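Local coordinates for capsid protein (Turnip yellow mosaic virus, PDB 2FZ2) that self-assembles as 180 copies into a T=3 icosahedral capsid that encloses the single-stranded RNA genome of the virus, at residues S70-W75 with T176-S181; Y66-L71 with V141-Q146. All blocks are in the same frame, centred on the assembly; numbering follows the deposited sequence.

Contact 1. Residues S70-W75 with T176-S181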
# COMPACT_ATOMS: atom_id res chain seq x y z
N SER D 70 -9.18 67.57 95.25
CA SER D 70 -8.86 66.31 95.92
C SER D 70 -7.40 66.38 96.33
O SER D 70 -6.69 67.29 95.94
CB SER D 70 -9.02 65.14 94.94
OG SER D 70 -10.28 64.50 95.08
N LEU D 71 -6.95 65.40 97.11
CA LEU D 71 -5.56 65.33 97.59
C LEU D 71 -4.76 64.30 96.81
O LEU D 71 -5.03 63.11 96.92
CB LEU D 71 -5.55 64.93 99.04
CG LEU D 71 -5.57 66.13 99.96
CD1 LEU D 71 -5.76 65.71 101.41
CD2 LEU D 71 -4.27 66.85 99.77
N GLU D 72 -3.77 64.74 96.04
CA GLU D 72 -2.98 63.79 95.25
C GLU D 72 -2.01 62.96 96.10
O GLU D 72 -1.81 61.76 95.84
CB GLU D 72 -2.21 64.52 94.14
CG GLU D 72 -2.27 63.82 92.76
CD GLU D 72 -3.63 63.98 92.06
OE1 GLU D 72 -4.67 64.13 92.76
OE2 GLU D 72 -3.67 63.94 90.81
N SER D 73 -1.40 63.59 97.10
CA SER D 73 -0.48 62.90 97.99
C SER D 73 -0.40 63.66 99.30
O SER D 73 -0.51 64.89 99.33
CB SER D 73 0.91 62.80 97.34
OG SER D 73 1.37 64.05 96.85
N LEU D 74 -0.22 62.93 100.39
CA LEU D 74 -0.17 63.59 101.69
C LEU D 74 0.59 62.77 102.71
O LEU D 74 0.44 61.56 102.78
CB LEU D 74 -1.60 63.80 102.19
CG LEU D 74 -1.73 64.06 103.68
CD1 LEU D 74 -1.18 65.44 103.95
CD2 LEU D 74 -3.18 63.96 104.14
N TRP D 75 1.41 63.45 103.50
CA TRP D 75 2.17 62.77 104.53
C TRP D 75 2.52 63.75 105.60
O TRP D 75 2.30 64.95 105.46
CB TRP D 75 3.46 62.17 103.97
CG TRP D 75 4.45 63.21 103.58
CD1 TRP D 75 5.39 63.80 104.38
CD2 TRP D 75 4.58 63.82 102.29
NE1 TRP D 75 6.10 64.74 103.67
CE2 TRP D 75 5.62 64.77 102.39
CE3 TRP D 75 3.92 63.66 101.07
CZ2 TRP D 75 6.01 65.55 101.31
CZ3 TRP D 75 4.30 64.44 100.00
CH2 TRP D 75 5.34 65.37 100.12
N THR D 176 0.27 67.51 98.14
CA THR D 176 -0.11 68.32 97.00
C THR D 176 -1.54 67.96 96.61
O THR D 176 -1.96 66.80 96.75
CB THR D 176 0.89 68.10 95.82
OG1 THR D 176 0.18 67.73 94.64
CG2 THR D 176 1.91 67.01 96.17
N LEU D 177 -2.30 68.93 96.14
CA LEU D 177 -3.68 68.66 95.75
C LEU D 177 -4.02 69.17 94.35
O LEU D 177 -3.36 70.06 93.82
CB LEU D 177 -4.64 69.26 96.79
CG LEU D 177 -4.13 70.51 97.49
CD1 LEU D 177 -4.16 71.58 96.47
CD2 LEU D 177 -4.97 70.91 98.67
N SER D 178 -5.03 68.56 93.74
CA SER D 178 -5.47 68.95 92.41
C SER D 178 -6.79 69.69 92.53
O SER D 178 -7.61 69.40 93.40
CB SER D 178 -5.68 67.71 91.54
OG SER D 178 -7.06 67.37 91.50
N MET D 179 -7.03 70.64 91.65
CA MET D 179 -8.28 71.37 91.71
C MET D 179 -8.74 71.83 90.35
O MET D 179 -7.94 71.90 89.40
CB MET D 179 -8.13 72.58 92.63
CG MET D 179 -6.78 73.25 92.55
SD MET D 179 -6.34 73.94 94.14
CE MET D 179 -5.68 75.54 93.67
N HIS D 180 -10.03 72.12 90.26
CA HIS D 180 -10.61 72.60 89.02
C HIS D 180 -11.92 73.32 89.29
O HIS D 180 -12.32 73.46 90.46
CB HIS D 180 -10.82 71.44 88.04
CG HIS D 180 -11.76 70.37 88.52
ND1 HIS D 180 -12.64 70.55 89.56
CD2 HIS D 180 -11.98 69.11 88.06
CE1 HIS D 180 -13.36 69.46 89.72
NE2 HIS D 180 -12.98 68.57 88.82
N SER D 181 -12.55 73.78 88.22
CA SER D 181 -13.83 74.49 88.32
C SER D 181 -13.73 75.72 89.20
O SER D 181 -13.75 75.63 90.42
CB SER D 181 -14.91 73.55 88.86
OG SER D 181 -14.95 72.33 88.13
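Leu71 holds CD1 anti to CA (chi2 172°), which leaves the other branch, CD2, to meet CB of Leu177 at 3.9 Å. These two leucines cross obliquely on the buried face of the antiparallel pair. Glu72 bends at chi2 (74°) and brings OE1 back alongside CB of Ser178, 3.9 Å away, on the face that also carries Ser70, Ser73 and Thr176. The backbone does most of the joining. Ser178 N donates to Ser70 O at 3.0 Å, and a weak bond returns from Ser70 N to Ser178 O. Beyond Leu71 the register slips by one residue. Glu72 N (2.8 Å) and Ser73 N (3.3 Å) both donate to Thr176 O, and both lie in its carbonyl plane. This is a classic beta bulge, and it falls where the chain turns a corner at Glu72. Thr176 N then donates to Ser73 O at 3.0 Å, which resumes the pairing. The contact joins strands 66-80 and 169-182 within one sheet of the jelly-roll beta-barrel of tymovirus coat proteins. Strand 30-42 flanks the latter and bonds to the backbone of Leu177 through Gln33. Ile53 of a loop packs on Leu71, and strand 140-142 lies on the other side of strand 66-80.

Contact 2. Residues Y66-L71 with V141-Q146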
# COMPACT_ATOMS: atom_id res chain seq x y z
N TYR D 66 -11.78 77.74 93.83
CA TYR D 66 -12.07 76.54 93.05
C TYR D 66 -13.22 75.79 93.73
O TYR D 66 -13.40 75.87 94.94
CB TYR D 66 -10.84 75.64 92.95
CG TYR D 66 -9.68 76.35 92.32
CD1 TYR D 66 -8.87 77.18 93.08
CD2 TYR D 66 -9.43 76.25 90.95
CE1 TYR D 66 -7.84 77.91 92.51
CE2 TYR D 66 -8.40 76.97 90.36
CZ TYR D 66 -7.61 77.80 91.15
OH TYR D 66 -6.60 78.57 90.59
N ARG D 67 -14.02 75.09 92.94
CA ARG D 67 -15.15 74.38 93.50
C ARG D 67 -14.79 72.97 93.96
O ARG D 67 -15.38 72.47 94.92
CB ARG D 67 -16.31 74.34 92.50
CG ARG D 67 -16.59 75.68 91.82
CD ARG D 67 -18.08 76.00 91.84
NE ARG D 67 -18.77 75.61 90.61
CZ ARG D 67 -19.73 74.68 90.55
NH1 ARG D 67 -20.09 74.06 91.67
NH2 ARG D 67 -20.33 74.38 89.39
N HIS D 68 -13.83 72.34 93.28
CA HIS D 68 -13.40 71.00 93.66
C HIS D 68 -11.91 70.90 93.78
O HIS D 68 -11.18 71.58 93.05
CB HIS D 68 -13.85 69.94 92.67
CG HIS D 68 -15.24 70.13 92.18
ND1 HIS D 68 -16.31 69.48 92.74
CD2 HIS D 68 -15.73 70.90 91.18
CE1 HIS D 68 -17.42 69.85 92.11
NE2 HIS D 68 -17.09 70.70 91.16
N ALA D 69 -11.47 70.03 94.69
CA ALA D 69 -10.06 69.80 94.95
C ALA D 69 -9.86 68.57 95.82
O ALA D 69 -10.31 68.53 96.97
CB ALA D 69 -9.47 71.00 95.64
N SER D 70 -9.18 67.57 95.25
CA SER D 70 -8.86 66.31 95.92
C SER D 70 -7.40 66.38 96.33
O SER D 70 -6.69 67.29 95.94
CB SER D 70 -9.02 65.14 94.94
OG SER D 70 -10.28 64.50 95.08
N LEU D 71 -6.95 65.40 97.11
CA LEU D 71 -5.56 65.33 97.59
C LEU D 71 -4.76 64.30 96.81
O LEU D 71 -5.03 63.11 96.92
CB LEU D 71 -5.55 64.93 99.04
CG LEU D 71 -5.57 66.13 99.96
CD1 LEU D 71 -5.76 65.71 101.41
CD2 LEU D 71 -4.27 66.85 99.77
N VAL D 141 -11.35 67.20 99.37
CA VAL D 141 -11.33 68.20 100.45
C VAL D 141 -12.15 69.47 100.16
O VAL D 141 -12.24 70.38 101.00
CB VAL D 141 -9.90 68.60 100.76
CG1 VAL D 141 -9.06 67.37 100.95
CG2 VAL D 141 -9.36 69.43 99.63
N LYS D 142 -12.71 69.54 98.96
CA LYS D 142 -13.59 70.63 98.57
C LYS D 142 -14.40 70.04 97.44
O LYS D 142 -13.83 69.54 96.45
CB LYS D 142 -12.82 71.87 98.09
CG LYS D 142 -13.72 73.13 97.87
CD LYS D 142 -13.07 74.44 98.38
CE LYS D 142 -13.69 75.73 97.77
NZ LYS D 142 -13.05 77.01 98.28
N ASP D 143 -15.71 70.03 97.61
CA ASP D 143 -16.57 69.50 96.56
C ASP D 143 -17.94 70.13 96.61
O ASP D 143 -18.17 71.05 97.40
CB ASP D 143 -16.72 67.99 96.68
CG ASP D 143 -16.77 67.32 95.33
OD1 ASP D 143 -17.52 66.34 95.16
OD2 ASP D 143 -16.05 67.79 94.43
N SER D 144 -18.83 69.62 95.76
CA SER D 144 -20.21 70.09 95.68
C SER D 144 -20.94 69.78 96.99
O SER D 144 -22.09 70.22 97.19
CB SER D 144 -20.92 69.38 94.52
OG SER D 144 -20.81 70.10 93.31
N ILE D 145 -20.28 69.03 97.85
CA ILE D 145 -20.82 68.63 99.15
C ILE D 145 -19.65 68.38 100.10
O ILE D 145 -18.52 68.17 99.64
CB ILE D 145 -21.65 67.35 99.03
CG1 ILE D 145 -22.36 67.05 100.36
CG2 ILE D 145 -20.76 66.18 98.63
CD1 ILE D 145 -22.75 68.29 101.22
N GLN D 146 -19.89 68.42 101.42
CA GLN D 146 -18.83 68.16 102.39
C GLN D 146 -18.87 66.69 102.76
O GLN D 146 -19.94 66.14 103.00
CB GLN D 146 -18.99 68.99 103.66
CG GLN D 146 -20.19 69.91 103.67
CD GLN D 146 -20.05 70.99 104.73
OE1 GLN D 146 -18.94 71.34 105.14
NE2 GLN D 146 -21.18 71.54 105.18
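Ala69 O receives two backbone N-H groups. Val141 N donates at 2.9 Å, nearly straight (161°) and in the carbonyl plane. Lys142 N gives a weaker, more bent bond at 3.3 Å. Two residues facing one fit a classic beta bulge, although the second bond is loose. Lys142 O answers by accepting from Ala69 N at 3.0 Å, and CA of His68 adds a C-H...O contact to the same oxygen. The chains run antiparallel here, along one side of strand 66-80.

Apolar groups fill in beside these bonds. Val141 CG1 stands anti to its own carbonyl carbon (chi1 -49°) and meets Leu71 CD1 at 3.7 Å, the two side chains crossing at about a right angle. CG2 of Val141 lies beside Ala69 O, with Ala69 CB a looser neighbour. The Lys142 chain passes Arg67 O with CG at 3.4 Å.

After Lys142 the segment continues as a loop. Asp143 OD2 comes to the edge of the His68 ring, near its plane, and takes the N-H of ND1 in a nearly linear bond. The modelled length is too short to be trusted. The carboxylate is turned 68° from the ring. Ser144 OG lies near the ring plane by CE1. One neighbouring subunit grips this end: its Asp149 OD1 makes a salt bridge with Arg67 NH1 and a hydrogen bond with Ser144 OG, and its Val16 O bonds to His68 NE2.

If both His68 bonds are real, the ring would probably be protonated at both nitrogens, and the nearby carboxylate would favour its positive charge. The bonds to the neighbour make this end of the contact part of a subunit interface of the capsid.

How the contacts relate
Contacts 1 and 2 share Ser70 and Leu71, and their centres lie 9 Å apart. Strand 66-80 sits between strand 169-182 and the short strand 140-142, so the two contacts hold it from both neighbours in one sheet. Further bonds link them directly. Arg67 N and Ser181 O are 2.6 Å apart, and His180 N is 3.1 Å from His68 O; both are probable hydrogen bonds. The His68 and His180 rings also meet at nearly a right angle. The bound nucleic acid is remote, with nearest atoms about 14 Å from contact 1 and about 17 Å from contact 2. Six residues of contact 2 lie within reach of one neighbouring subunit, whereas contact 1 meets other subunits through one or two residues each.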